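Local coordinates for uncharacterized SnoaL-like Protein (Agrobacterium tumefaciens str. C58, PDB 3DXO), which is of unknown function but, as a SnoaL-like member of the NTF2 clan, is a putative isomerase that probably handles a small molecule in its cone-shaped fold, at residues F67-T72 and T80-R85; V39-Q44 and G114-A119; E34-V39 and Q49-M54. All blocks are in the same frame, centred on the assembly; numbering follows the deposited sequence.

Contact 1. Residues F67-T72 and T80-R85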
ATOM      1  N   PHE B  67      19.331   2.116   1.022  1.00 28.34           N
ATOM      2  CA  PHE B  67      17.973   2.015   0.456  1.00 28.58           C
ATOM      3  C   PHE B  67      17.820   3.089  -0.622  1.00 28.03           C
ATOM      4  O   PHE B  67      17.741   4.249  -0.289  1.00 29.35           O
ATOM      5  CB  PHE B  67      16.942   2.191   1.587  1.00 29.28           C
ATOM      6  CG  PHE B  67      17.213   1.319   2.774  1.00 28.89           C
ATOM      7  CD1 PHE B  67      18.038   1.752   3.792  1.00 29.57           C
ATOM      8  CD2 PHE B  67      16.708   0.046   2.836  1.00 29.84           C
ATOM      9  CE1 PHE B  67      18.324   0.942   4.884  1.00 30.03           C
ATOM     10  CE2 PHE B  67      16.977  -0.783   3.930  1.00 30.31           C
ATOM     11  CZ  PHE B  67      17.791  -0.335   4.949  1.00 30.11           C
ATOM     12  N   VAL B  68      17.775   2.701  -1.892  1.00 26.66           N
ATOM     13  CA  VAL B  68      17.749   3.649  -2.985  1.00 25.94           C
ATOM     14  C   VAL B  68      16.394   3.627  -3.674  1.00 26.76           C
ATOM     15  O   VAL B  68      15.832   2.567  -3.973  1.00 26.69           O
ATOM     16  CB  VAL B  68      18.854   3.311  -4.004  1.00 25.41           C
ATOM     17  CG1 VAL B  68      18.834   4.274  -5.143  1.00 24.29           C
ATOM     18  CG2 VAL B  68      20.196   3.281  -3.313  1.00 25.02           C
ATOM     19  N   LEU B  69      15.893   4.819  -3.962  1.00 26.79           N
ATOM     20  CA  LEU B  69      14.592   4.969  -4.565  1.00 26.61           C
ATOM     21  C   LEU B  69      14.592   4.309  -5.946  1.00 26.99           C
ATOM     22  O   LEU B  69      15.589   4.353  -6.639  1.00 26.98           O
ATOM     23  CB  LEU B  69      14.247   6.458  -4.655  1.00 26.45           C
ATOM     24  CG  LEU B  69      12.849   6.940  -5.050  1.00 26.47           C
ATOM     25  CD1 LEU B  69      11.774   6.546  -4.023  1.00 26.15           C
ATOM     26  CD2 LEU B  69      12.911   8.441  -5.208  1.00 25.67           C
ATOM     27  N   ALA B  70      13.486   3.646  -6.284  1.00 27.48           N
ATOM     28  CA  ALA B  70      13.274   2.982  -7.564  1.00 26.86           C
ATOM     29  C   ALA B  70      11.973   3.533  -8.145  1.00 27.34           C
ATOM     30  O   ALA B  70      10.976   3.671  -7.441  1.00 28.49           O
ATOM     31  CB  ALA B  70      13.175   1.485  -7.383  1.00 25.35           C
ATOM     32  N   GLY B  71      11.976   3.879  -9.425  1.00 27.38           N
ATOM     33  CA  GLY B  71      10.776   4.427 -10.061  1.00 27.57           C
ATOM     34  C   GLY B  71      10.342   5.797  -9.563  1.00 27.28           C
ATOM     35  O   GLY B  71      11.086   6.468  -8.870  1.00 28.04           O
ATOM     36  N   THR B  72       9.133   6.214  -9.928  1.00 27.12           N
ATOM     37  CA  THR B  72       8.594   7.509  -9.517  1.00 26.54           C
ATOM     38  C   THR B  72       7.520   7.373  -8.463  1.00 25.63           C
ATOM     39  O   THR B  72       6.523   6.730  -8.701  1.00 24.38           O
ATOM     40  CB  THR B  72       7.940   8.235 -10.695  1.00 26.52           C
ATOM     41  OG1 THR B  72       8.943   8.538 -11.651  1.00 26.50           O
ATOM     42  CG2 THR B  72       7.278   9.536 -10.252  1.00 26.45           C
ATOM     43  N   THR B  80       1.109   8.526  -0.067  1.00 27.15           N
ATOM     44  CA  THR B  80       2.236   8.441  -0.973  1.00 26.99           C
ATOM     45  C   THR B  80       2.658   6.968  -1.097  1.00 26.13           C
ATOM     46  O   THR B  80       2.619   6.220  -0.136  1.00 25.38           O
ATOM     47  CB  THR B  80       3.410   9.289  -0.468  1.00 27.21           C
ATOM     48  OG1 THR B  80       3.002  10.667  -0.428  1.00 27.69           O
ATOM     49  CG2 THR B  80       4.632   9.122  -1.372  1.00 26.76           C
ATOM     50  N   ARG B  81       3.004   6.556  -2.307  1.00 26.38           N
ATOM     51  CA  ARG B  81       3.515   5.217  -2.576  1.00 26.42           C
ATOM     52  C   ARG B  81       4.815   5.302  -3.351  1.00 26.16           C
ATOM     53  O   ARG B  81       4.930   6.068  -4.314  1.00 25.73           O
ATOM     54  CB  ARG B  81       2.561   4.394  -3.429  1.00 26.89           C
ATOM     55  CG  ARG B  81       3.241   3.112  -3.930  1.00 26.82           C
ATOM     56  CD  ARG B  81       2.393   2.249  -4.824  1.00 26.33           C
ATOM     57  NE  ARG B  81       2.046   2.887  -6.080  1.00 25.42           N
ATOM     58  CZ  ARG B  81       1.601   2.226  -7.132  1.00 25.18           C
ATOM     59  NH1 ARG B  81       1.493   0.914  -7.102  1.00 25.22           N
ATOM     60  NH2 ARG B  81       1.272   2.876  -8.232  1.00 25.51           N
ATOM     61  N   PHE B  82       5.773   4.481  -2.949  1.00 26.24           N
ATOM     62  CA  PHE B  82       7.064   4.438  -3.602  1.00 26.84           C
ATOM     63  C   PHE B  82       7.747   3.122  -3.342  1.00 26.61           C
ATOM     64  O   PHE B  82       7.378   2.375  -2.415  1.00 26.29           O
ATOM     65  CB  PHE B  82       7.958   5.583  -3.109  1.00 28.11           C
ATOM     66  CG  PHE B  82       8.239   5.543  -1.641  1.00 28.25           C
ATOM     67  CD1 PHE B  82       9.326   4.843  -1.149  1.00 28.92           C
ATOM     68  CD2 PHE B  82       7.411   6.205  -0.746  1.00 28.58           C
ATOM     69  CE1 PHE B  82       9.580   4.796   0.248  1.00 29.22           C
ATOM     70  CE2 PHE B  82       7.650   6.157   0.623  1.00 28.82           C
ATOM     71  CZ  PHE B  82       8.731   5.458   1.121  1.00 28.91           C
ATOM     72  N   SER B  83       8.746   2.843  -4.172  1.00 26.89           N
ATOM     73  CA  SER B  83       9.546   1.627  -4.045  1.00 27.41           C
ATOM     74  C   SER B  83      11.024   1.956  -3.967  1.00 27.75           C
ATOM     75  O   SER B  83      11.455   3.017  -4.409  1.00 27.05           O
ATOM     76  CB  SER B  83       9.257   0.647  -5.169  1.00 26.73           C
ATOM     77  OG  SER B  83       7.941   0.145  -5.008  1.00 26.34           O
ATOM     78  N   TRP B  84      11.780   1.035  -3.362  1.00 27.74           N
ATOM     79  CA  TRP B  84      13.205   1.214  -3.158  1.00 27.61           C
ATOM     80  C   TRP B  84      13.915  -0.122  -3.294  1.00 26.87           C
ATOM     81  O   TRP B  84      13.293  -1.151  -3.132  1.00 27.55           O
ATOM     82  CB  TRP B  84      13.467   1.803  -1.760  1.00 28.13           C
ATOM     83  CG  TRP B  84      12.836   1.000  -0.704  1.00 28.51           C
ATOM     84  CD1 TRP B  84      11.609   1.208  -0.160  1.00 28.74           C
ATOM     85  CD2 TRP B  84      13.357  -0.197  -0.086  1.00 28.57           C
ATOM     86  NE1 TRP B  84      11.347   0.241   0.785  1.00 28.90           N
ATOM     87  CE2 TRP B  84      12.394  -0.640   0.840  1.00 28.50           C
ATOM     88  CE3 TRP B  84      14.537  -0.927  -0.230  1.00 28.76           C
ATOM     89  CZ2 TRP B  84      12.554  -1.804   1.611  1.00 28.52           C
ATOM     90  CZ3 TRP B  84      14.713  -2.083   0.556  1.00 28.87           C
ATOM     91  CH2 TRP B  84      13.721  -2.501   1.464  1.00 28.83           C
ATOM     92  N   ARG B  85      15.219  -0.073  -3.557  1.00 26.56           N
ATOM     93  CA  ARG B  85      16.063  -1.239  -3.691  1.00 26.08           C
ATOM     94  C   ARG B  85      17.093  -1.240  -2.561  1.00 26.11           C
ATOM     95  O   ARG B  85      17.545  -0.177  -2.124  1.00 26.06           O
ATOM     96  CB  ARG B  85      16.811  -1.179  -5.030  1.00 26.59           C
ATOM     97  CG  ARG B  85      15.954  -1.058  -6.299  1.00 26.87           C
ATOM     98  CD  ARG B  85      14.906  -2.159  -6.389  1.00 27.29           C
ATOM     99  NE  ARG B  85      15.516  -3.475  -6.352  1.00 27.69           N
ATOM    100  CZ  ARG B  85      14.856  -4.600  -6.131  1.00 28.22           C
ATOM    101  NH1 ARG B  85      13.552  -4.567  -5.922  1.00 29.01           N
ATOM    102  NH2 ARG B  85      15.507  -5.758  -6.094  1.00 28.16           N
TER
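Phe67 and Trp84 form the tightly packed end of this beta-hairpin contact. Their side chains lie side by side, and the edge of the Phe67 ring is turned to the indole face with the planes at 79°. CD2 of Phe67 comes 3.7 Å from CZ3 of Trp84, near the rim of the six-membered ring. Two broad aromatic residues suit this place: Trp16 of helix 3-17 meets Phe67 edge-to-face, while Trp84 NE1 is hydrogen-bonded to Asp99 OD2.

The backbone beside them is well locked. Val68 and Arg85 are an antiparallel hydrogen-bonded pair, with Val68 N to Arg85 O at 2.9 Å and Arg85 N to Val68 O at 2.7 Å, both donors in the carbonyl plane. Leu69, its CG anti to the backbone N (chi1 -171°), brings CD1 to 4.0 Å from CB of Phe82.

The other end is looser. Ala70 N donates to Ser83 O at 2.8 Å, but Gly71, where the strand turns a corner, makes no contact across. CB of the small Ala70 lies 3.9 Å from CG of Arg85, and the arginine chain, bent at chi2 and chi3, carries the guanidinium to Asp93. The hairpin is thus two-sided: Leu69 and Phe82, with the Phe67-Trp84 pair, give a largely apolar face that touches helix 3-17, whereas the face of Val68, Ala70, Ser83 and Arg85 is mixed, Ser83 OG bonding to Thr98.

Contact 2. Residues V39-Q44 and G114-A119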
ATOM      1  N   VAL B  39       4.680  -0.866  10.135  1.00 25.89           N
ATOM      2  CA  VAL B  39       4.673  -2.325  10.060  1.00 26.61           C
ATOM      3  C   VAL B  39       5.072  -2.782   8.661  1.00 27.30           C
ATOM      4  O   VAL B  39       4.566  -2.257   7.657  1.00 28.17           O
ATOM      5  CB  VAL B  39       3.307  -2.996  10.468  1.00 26.36           C
ATOM      6  CG1 VAL B  39       2.198  -2.689   9.466  1.00 25.53           C
ATOM      7  CG2 VAL B  39       3.494  -4.496  10.590  1.00 25.41           C
ATOM      8  N   ASP B  40       6.004  -3.733   8.613  1.00 27.37           N
ATOM      9  CA  ASP B  40       6.407  -4.388   7.353  1.00 27.29           C
ATOM     10  C   ASP B  40       6.471  -5.905   7.636  1.00 27.38           C
ATOM     11  O   ASP B  40       6.093  -6.349   8.735  1.00 27.86           O
ATOM     12  CB  ASP B  40       7.705  -3.773   6.769  1.00 26.57           C
ATOM     13  CG  ASP B  40       8.980  -4.135   7.557  1.00 26.16           C
ATOM     14  OD1 ASP B  40       9.036  -5.153   8.301  1.00 25.35           O
ATOM     15  OD2 ASP B  40       9.953  -3.379   7.404  1.00 24.25           O
ATOM     16  N   PRO B  41       6.950  -6.714   6.676  1.00 27.39           N
ATOM     17  CA  PRO B  41       6.903  -8.171   7.004  1.00 27.14           C
ATOM     18  C   PRO B  41       7.862  -8.644   8.098  1.00 27.13           C
ATOM     19  O   PRO B  41       7.689  -9.741   8.614  1.00 27.72           O
ATOM     20  CB  PRO B  41       7.259  -8.862   5.677  1.00 27.01           C
ATOM     21  CG  PRO B  41       7.303  -7.761   4.629  1.00 27.13           C
ATOM     22  CD  PRO B  41       7.494  -6.448   5.338  1.00 26.53           C
ATOM     23  N   LEU B  42       8.858  -7.839   8.442  1.00 26.94           N
ATOM     24  CA  LEU B  42       9.864  -8.217   9.440  1.00 26.41           C
ATOM     25  C   LEU B  42       9.832  -7.405  10.741  1.00 26.42           C
ATOM     26  O   LEU B  42      10.425  -7.790  11.739  1.00 26.47           O
ATOM     27  CB  LEU B  42      11.246  -7.971   8.829  1.00 26.42           C
ATOM     28  CG  LEU B  42      11.587  -8.664   7.511  1.00 26.24           C
ATOM     29  CD1 LEU B  42      12.952  -8.207   6.929  1.00 24.39           C
ATOM     30  CD2 LEU B  42      11.522 -10.184   7.747  1.00 25.66           C
HETATM   31  N   MSE B  43       9.128  -6.282  10.723  1.00 26.87           N
HETATM   32  CA  MSE B  43       9.175  -5.311  11.792  1.00 26.10           C
HETATM   33  C   MSE B  43       7.888  -4.568  12.086  1.00 27.57           C
HETATM   34  O   MSE B  43       6.965  -4.507  11.254  1.00 27.84           O
HETATM   35  CB  MSE B  43      10.077  -4.173  11.306  1.00 25.94           C
HETATM   36  CG  MSE B  43      11.513  -4.276  11.540  1.00 24.84           C
HETATM   37 SE   MSE B  43      12.327  -2.827  10.573  0.75 22.08          SE
HETATM   38  CE  MSE B  43      12.783  -3.909   9.083  1.00 21.55           C
ATOM     39  N   GLN B  44       7.896  -3.909  13.242  1.00 27.80           N
ATOM     40  CA  GLN B  44       6.841  -2.994  13.608  1.00 28.14           C
ATOM     41  C   GLN B  44       7.381  -1.995  14.634  1.00 27.57           C
ATOM     42  O   GLN B  44       8.385  -2.250  15.281  1.00 26.71           O
ATOM     43  CB  GLN B  44       5.611  -3.753  14.128  1.00 28.34           C
ATOM     44  CG  GLN B  44       5.779  -4.444  15.473  1.00 28.67           C
ATOM     45  CD  GLN B  44       4.574  -5.312  15.831  1.00 29.49           C
ATOM     46  OE1 GLN B  44       3.606  -5.409  15.070  1.00 31.36           O
ATOM     47  NE2 GLN B  44       4.637  -5.958  16.983  1.00 30.48           N
ATOM     48  N   GLY B 114       4.813  -1.386   4.892  1.00 26.74           N
ATOM     49  CA  GLY B 114       5.787  -1.840   3.907  1.00 26.21           C
ATOM     50  C   GLY B 114       5.628  -3.278   3.457  1.00 26.11           C
ATOM     51  O   GLY B 114       5.070  -4.108   4.187  1.00 27.43           O
ATOM     52  N   PHE B 115       6.112  -3.569   2.246  1.00 25.61           N
ATOM     53  CA  PHE B 115       6.080  -4.916   1.654  1.00 26.26           C
ATOM     54  C   PHE B 115       7.448  -5.230   1.005  1.00 26.73           C
ATOM     55  O   PHE B 115       8.180  -4.333   0.666  1.00 27.63           O
ATOM     56  CB  PHE B 115       4.975  -5.005   0.607  1.00 26.58           C
ATOM     57  CG  PHE B 115       3.597  -4.723   1.141  1.00 26.74           C
ATOM     58  CD1 PHE B 115       3.100  -3.423   1.186  1.00 26.77           C
ATOM     59  CD2 PHE B 115       2.793  -5.763   1.591  1.00 26.62           C
ATOM     60  CE1 PHE B 115       1.830  -3.158   1.686  1.00 26.94           C
ATOM     61  CE2 PHE B 115       1.517  -5.516   2.073  1.00 26.69           C
ATOM     62  CZ  PHE B 115       1.025  -4.200   2.118  1.00 26.74           C
ATOM     63  N   LEU B 116       7.793  -6.500   0.841  1.00 27.15           N
ATOM     64  CA  LEU B 116       9.067  -6.882   0.225  1.00 27.05           C
ATOM     65  C   LEU B 116       8.876  -7.292  -1.228  1.00 27.45           C
ATOM     66  O   LEU B 116       7.845  -7.862  -1.577  1.00 26.86           O
ATOM     67  CB  LEU B 116       9.730  -8.015   1.005  1.00 27.37           C
ATOM     68  CG  LEU B 116      10.349  -7.529   2.326  1.00 28.68           C
ATOM     69  CD1 LEU B 116      10.677  -8.768   3.208  1.00 28.88           C
ATOM     70  CD2 LEU B 116      11.612  -6.553   2.179  1.00 27.61           C
ATOM     71  N   ASP B 117       9.889  -6.981  -2.041  1.00 27.72           N
ATOM     72  CA  ASP B 117       9.935  -7.275  -3.465  1.00 28.22           C
ATOM     73  C   ASP B 117      11.230  -8.018  -3.816  1.00 29.45           C
ATOM     74  O   ASP B 117      12.261  -7.758  -3.223  1.00 31.65           O
ATOM     75  CB  ASP B 117       9.925  -5.971  -4.287  1.00 27.21           C
ATOM     76  CG  ASP B 117       8.790  -5.051  -3.918  1.00 27.30           C
ATOM     77  OD1 ASP B 117       7.680  -5.575  -3.715  1.00 27.71           O
ATOM     78  OD2 ASP B 117       8.984  -3.814  -3.846  1.00 26.64           O
ATOM     79  N   GLY B 118      11.175  -8.918  -4.792  1.00 30.09           N
ATOM     80  CA  GLY B 118      12.373  -9.565  -5.333  1.00 30.92           C
ATOM     81  C   GLY B 118      12.844  -8.696  -6.519  1.00 31.66           C
ATOM     82  O   GLY B 118      12.990  -7.481  -6.362  1.00 31.46           O
ATOM     83  N   ALA B 119      13.069  -9.271  -7.706  1.00 32.17           N
ATOM     84  CA  ALA B 119      13.471  -8.445  -8.847  1.00 32.47           C
ATOM     85  C   ALA B 119      12.237  -8.045  -9.679  1.00 33.02           C
ATOM     86  O   ALA B 119      11.708  -6.930  -9.551  1.00 32.78           O
ATOM     87  CB  ALA B 119      14.518  -9.177  -9.711  1.00 33.46           C
TER
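Val39 and Gly114 join the two segments through one backbone hydrogen bond, Gly114 N to Val39 O at 2.9 Å, nearly straight at 165°. Glycine suits this place because the side of its CA where a side chain would start faces Asp40: the CA atoms of Asp40 and Gly114 are 4.3 Å apart, and Asp40 CA makes a CA-H...O contact with Gly114 O at 3.4 Å. One step further, the chains meet through apolar groups. CG of Pro41 lies 3.8 Å from CD1 of Leu116, the compact ring meeting the branched end of the leucine at a slant, and Leu42 brushes the same methyl more loosely.

Asp40 helps to hold the loop in this shape. Its CG sits between the backbone N and the carbonyl carbon (chi1 72°), folding the carboxylate back over the following turn. OD1 then accepts from Leu42 N at 2.7 Å, on its anti side and 29° out of the carboxylate plane, and more weakly from Met43 N. The other oxygen, OD2, is bonded to Tyr38 OH, so both carboxylate oxygens have a partner. Asp40 N also bonds to Met43 O at 2.9 Å, closing the loop.

Farther out, the second subunit packs on this region: its His76 bonds to Gly114 O and touches Pro41, and its Arg81 forms a salt bridge with Asp117. The arrangement is an Asx turn at the tip of the beta hairpin of strands 36-39 and 44-46, whose first strand runs parallel to strand 109-117 in the curved sheet of an NTF2-like fold.

Contact 3. Residues E34-V39 and Q49-M54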
ATOM      1  N   GLU B  34       3.753  12.092  16.455  1.00 25.83           N
ATOM      2  CA  GLU B  34       3.848  11.483  17.780  1.00 26.61           C
ATOM      3  C   GLU B  34       3.012  10.201  17.798  1.00 26.37           C
ATOM      4  O   GLU B  34       3.478   9.170  18.271  1.00 26.48           O
ATOM      5  CB  GLU B  34       3.468  12.468  18.900  1.00 26.60           C
ATOM      6  CG  GLU B  34       4.471  13.626  18.982  1.00 27.44           C
ATOM      7  CD  GLU B  34       4.347  14.532  20.214  1.00 27.99           C
ATOM      8  OE1 GLU B  34       3.309  14.539  20.915  1.00 28.32           O
ATOM      9  OE2 GLU B  34       5.331  15.260  20.476  1.00 29.29           O
ATOM     10  N   ASN B  35       1.792  10.262  17.272  1.00 26.57           N
ATOM     11  CA  ASN B  35       0.963   9.078  17.117  1.00 27.06           C
ATOM     12  C   ASN B  35       1.280   8.556  15.746  1.00 27.85           C
ATOM     13  O   ASN B  35       0.631   8.979  14.788  1.00 29.53           O
ATOM     14  CB  ASN B  35      -0.515   9.415  17.150  1.00 27.30           C
ATOM     15  CG  ASN B  35      -0.972   9.890  18.497  1.00 28.42           C
ATOM     16  OD1 ASN B  35      -0.174  10.322  19.324  1.00 28.85           O
ATOM     17  ND2 ASN B  35      -2.283   9.834  18.727  1.00 29.58           N
ATOM     18  N   THR B  36       2.288   7.697  15.626  1.00 27.28           N
ATOM     19  CA  THR B  36       2.679   7.151  14.336  1.00 27.41           C
ATOM     20  C   THR B  36       2.895   5.660  14.503  1.00 28.23           C
ATOM     21  O   THR B  36       3.164   5.190  15.617  1.00 28.87           O
ATOM     22  CB  THR B  36       3.949   7.823  13.750  1.00 27.57           C
ATOM     23  OG1 THR B  36       4.141   7.385  12.398  1.00 27.45           O
ATOM     24  CG2 THR B  36       5.200   7.502  14.574  1.00 27.74           C
ATOM     25  N   ARG B  37       2.797   4.921  13.397  1.00 28.43           N
ATOM     26  CA  ARG B  37       2.839   3.466  13.429  1.00 28.54           C
ATOM     27  C   ARG B  37       3.511   2.939  12.164  1.00 27.87           C
ATOM     28  O   ARG B  37       3.259   3.434  11.060  1.00 28.73           O
ATOM     29  CB  ARG B  37       1.392   2.980  13.443  1.00 30.01           C
ATOM     30  CG  ARG B  37       1.100   1.639  14.040  1.00 31.92           C
ATOM     31  CD  ARG B  37       0.543   1.772  15.435  1.00 35.34           C
ATOM     32  NE  ARG B  37      -0.377   0.661  15.680  1.00 37.29           N
ATOM     33  CZ  ARG B  37      -0.008  -0.580  16.019  1.00 38.57           C
ATOM     34  NH1 ARG B  37       1.293  -0.896  16.168  1.00 39.42           N
ATOM     35  NH2 ARG B  37      -0.953  -1.513  16.211  1.00 38.13           N
ATOM     36  N   TYR B  38       4.339   1.919  12.322  1.00 26.80           N
ATOM     37  CA  TYR B  38       5.026   1.286  11.204  1.00 26.33           C
ATOM     38  C   TYR B  38       4.870  -0.236  11.279  1.00 25.81           C
ATOM     39  O   TYR B  38       4.910  -0.829  12.347  1.00 25.10           O
ATOM     40  CB  TYR B  38       6.521   1.659  11.240  1.00 26.92           C
ATOM     41  CG  TYR B  38       7.368   1.012  10.176  1.00 26.66           C
ATOM     42  CD1 TYR B  38       7.757  -0.320  10.283  1.00 27.45           C
ATOM     43  CD2 TYR B  38       7.798   1.725   9.082  1.00 26.74           C
ATOM     44  CE1 TYR B  38       8.539  -0.935   9.306  1.00 27.39           C
ATOM     45  CE2 TYR B  38       8.580   1.136   8.108  1.00 27.13           C
ATOM     46  CZ  TYR B  38       8.950  -0.201   8.222  1.00 27.41           C
ATOM     47  OH  TYR B  38       9.716  -0.817   7.248  1.00 27.62           O
ATOM     48  N   VAL B  39       4.680  -0.866  10.135  1.00 25.89           N
ATOM     49  CA  VAL B  39       4.673  -2.325  10.060  1.00 26.61           C
ATOM     50  C   VAL B  39       5.072  -2.782   8.661  1.00 27.30           C
ATOM     51  O   VAL B  39       4.566  -2.257   7.657  1.00 28.17           O
ATOM     52  CB  VAL B  39       3.307  -2.996  10.468  1.00 26.36           C
ATOM     53  CG1 VAL B  39       2.198  -2.689   9.466  1.00 25.53           C
ATOM     54  CG2 VAL B  39       3.494  -4.496  10.590  1.00 25.41           C
ATOM     55  N   GLN B  49      10.167   7.785  18.997  1.00 27.93           N
ATOM     56  CA  GLN B  49      11.246   7.050  19.676  1.00 27.96           C
ATOM     57  C   GLN B  49      11.364   5.657  19.071  1.00 27.47           C
ATOM     58  O   GLN B  49      12.404   5.312  18.522  1.00 27.77           O
ATOM     59  CB  GLN B  49      10.966   6.892  21.174  1.00 28.67           C
ATOM     60  CG  GLN B  49      10.835   8.170  21.970  1.00 30.32           C
ATOM     61  CD  GLN B  49      12.181   8.830  22.296  1.00 32.17           C
ATOM     62  OE1 GLN B  49      13.161   8.712  21.533  1.00 33.99           O
ATOM     63  NE2 GLN B  49      12.227   9.555  23.428  1.00 32.15           N
ATOM     64  N   GLY B  50      10.271   4.893  19.143  1.00 26.79           N
ATOM     65  CA  GLY B  50      10.214   3.511  18.678  1.00 26.57           C
ATOM     66  C   GLY B  50      10.665   3.283  17.255  1.00 27.04           C
ATOM     67  O   GLY B  50      11.386   2.317  16.978  1.00 27.45           O
ATOM     68  N   ILE B  51      10.234   4.165  16.354  1.00 26.93           N
ATOM     69  CA  ILE B  51      10.620   4.065  14.959  1.00 26.82           C
ATOM     70  C   ILE B  51      12.104   4.372  14.804  1.00 27.21           C
ATOM     71  O   ILE B  51      12.817   3.669  14.081  1.00 27.70           O
ATOM     72  CB  ILE B  51       9.732   4.927  14.078  1.00 26.70           C
ATOM     73  CG1 ILE B  51       8.393   4.188  13.932  1.00 27.29           C
ATOM     74  CG2 ILE B  51      10.375   5.124  12.753  1.00 25.47           C
ATOM     75  CD1 ILE B  51       7.358   4.908  13.147  1.00 28.18           C
ATOM     76  N   ALA B  52      12.585   5.395  15.506  1.00 27.25           N
ATOM     77  CA  ALA B  52      14.032   5.694  15.509  1.00 26.61           C
ATOM     78  C   ALA B  52      14.822   4.448  15.996  1.00 25.88           C
ATOM     79  O   ALA B  52      15.815   4.049  15.367  1.00 25.19           O
ATOM     80  CB  ALA B  52      14.344   6.931  16.380  1.00 25.23           C
ATOM     81  N   ALA B  53      14.348   3.826  17.080  1.00 24.99           N
ATOM     82  CA  ALA B  53      14.998   2.628  17.640  1.00 25.17           C
ATOM     83  C   ALA B  53      14.945   1.478  16.616  1.00 25.32           C
ATOM     84  O   ALA B  53      15.966   0.870  16.289  1.00 25.44           O
ATOM     85  CB  ALA B  53      14.374   2.228  18.967  1.00 22.55           C
HETATM   86  N   MSE B  54      13.758   1.232  16.067  1.00 25.27           N
HETATM   87  CA  MSE B  54      13.571   0.199  15.048  1.00 24.85           C
HETATM   88  C   MSE B  54      14.556   0.343  13.882  1.00 25.42           C
HETATM   89  O   MSE B  54      15.221  -0.618  13.525  1.00 25.61           O
HETATM   90  CB  MSE B  54      12.144   0.264  14.520  1.00 24.45           C
HETATM   91  CG  MSE B  54      11.700  -0.894  13.692  1.00 23.15           C
HETATM   92 SE   MSE B  54      10.045  -0.425  12.837  0.75 21.29          SE
HETATM   93  CE  MSE B  54      10.719   0.835  11.635  1.00 19.72           C
TER
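Tyr38 meets Met54, present as selenomethionine, through its ring face. In the tyrosine, CG anti to the backbone N (chi1 177°) lays the ring across the approach of Met54, so that a face rather than the OH end meets it. Met54 is extended through its first two torsions and bends only at the last (chi3 70°), so that the terminal methyl folds onto the ring. CE stands 3.6 Å from the ring centroid, only 15° off the normal, a CH-pi contact, while SE lies obliquely beside it, 3.4 Å from CD1 of Tyr38, giving a Met-aromatic contact. A long, flexible and polarisable side chain is well suited to such a fit.

One turn earlier on the helix, Ile51 keeps its outer chain straight and presents CD1 to the strand. This methyl meets CG2 of Thr36 tip to tip at 3.7 Å and also reaches CB of Tyr38 at 3.9 Å. Threonine serves both needs here, offering a methyl to the helix while OG1 is bonded to Ile109 O.

The axes of residues 36-39 and 49-54 come within 9.0 Å. Trp16 of helix 3-17 touches both Tyr38 and Met54, strand 44-46 pairs beside strand 36-39, and strand 109-117 borders it on the other side.

All three contacts reach the same curved sheet. Contacts 2 and 3 share Val39, and their centres are 15 Å apart; Met43 in the loop of contact 2 touches both Tyr38 and Met54 of contact 3. Contact 1 lies at the far end of the strand order, about 20 Å from contact 3 between centres, but its centre is 13 Å from that of contact 2, which it meets where Arg85 NH1 approaches Gly118 O at 3.0 Å, a probable hydrogen bond. Di(hydroxyethyl)ether, probably from the crystallisation liquor, is bound about 3 Å from the side chain of each of Trp84, Asp40 and Tyr38; this may mark a pocket like those of NTF2-like folds.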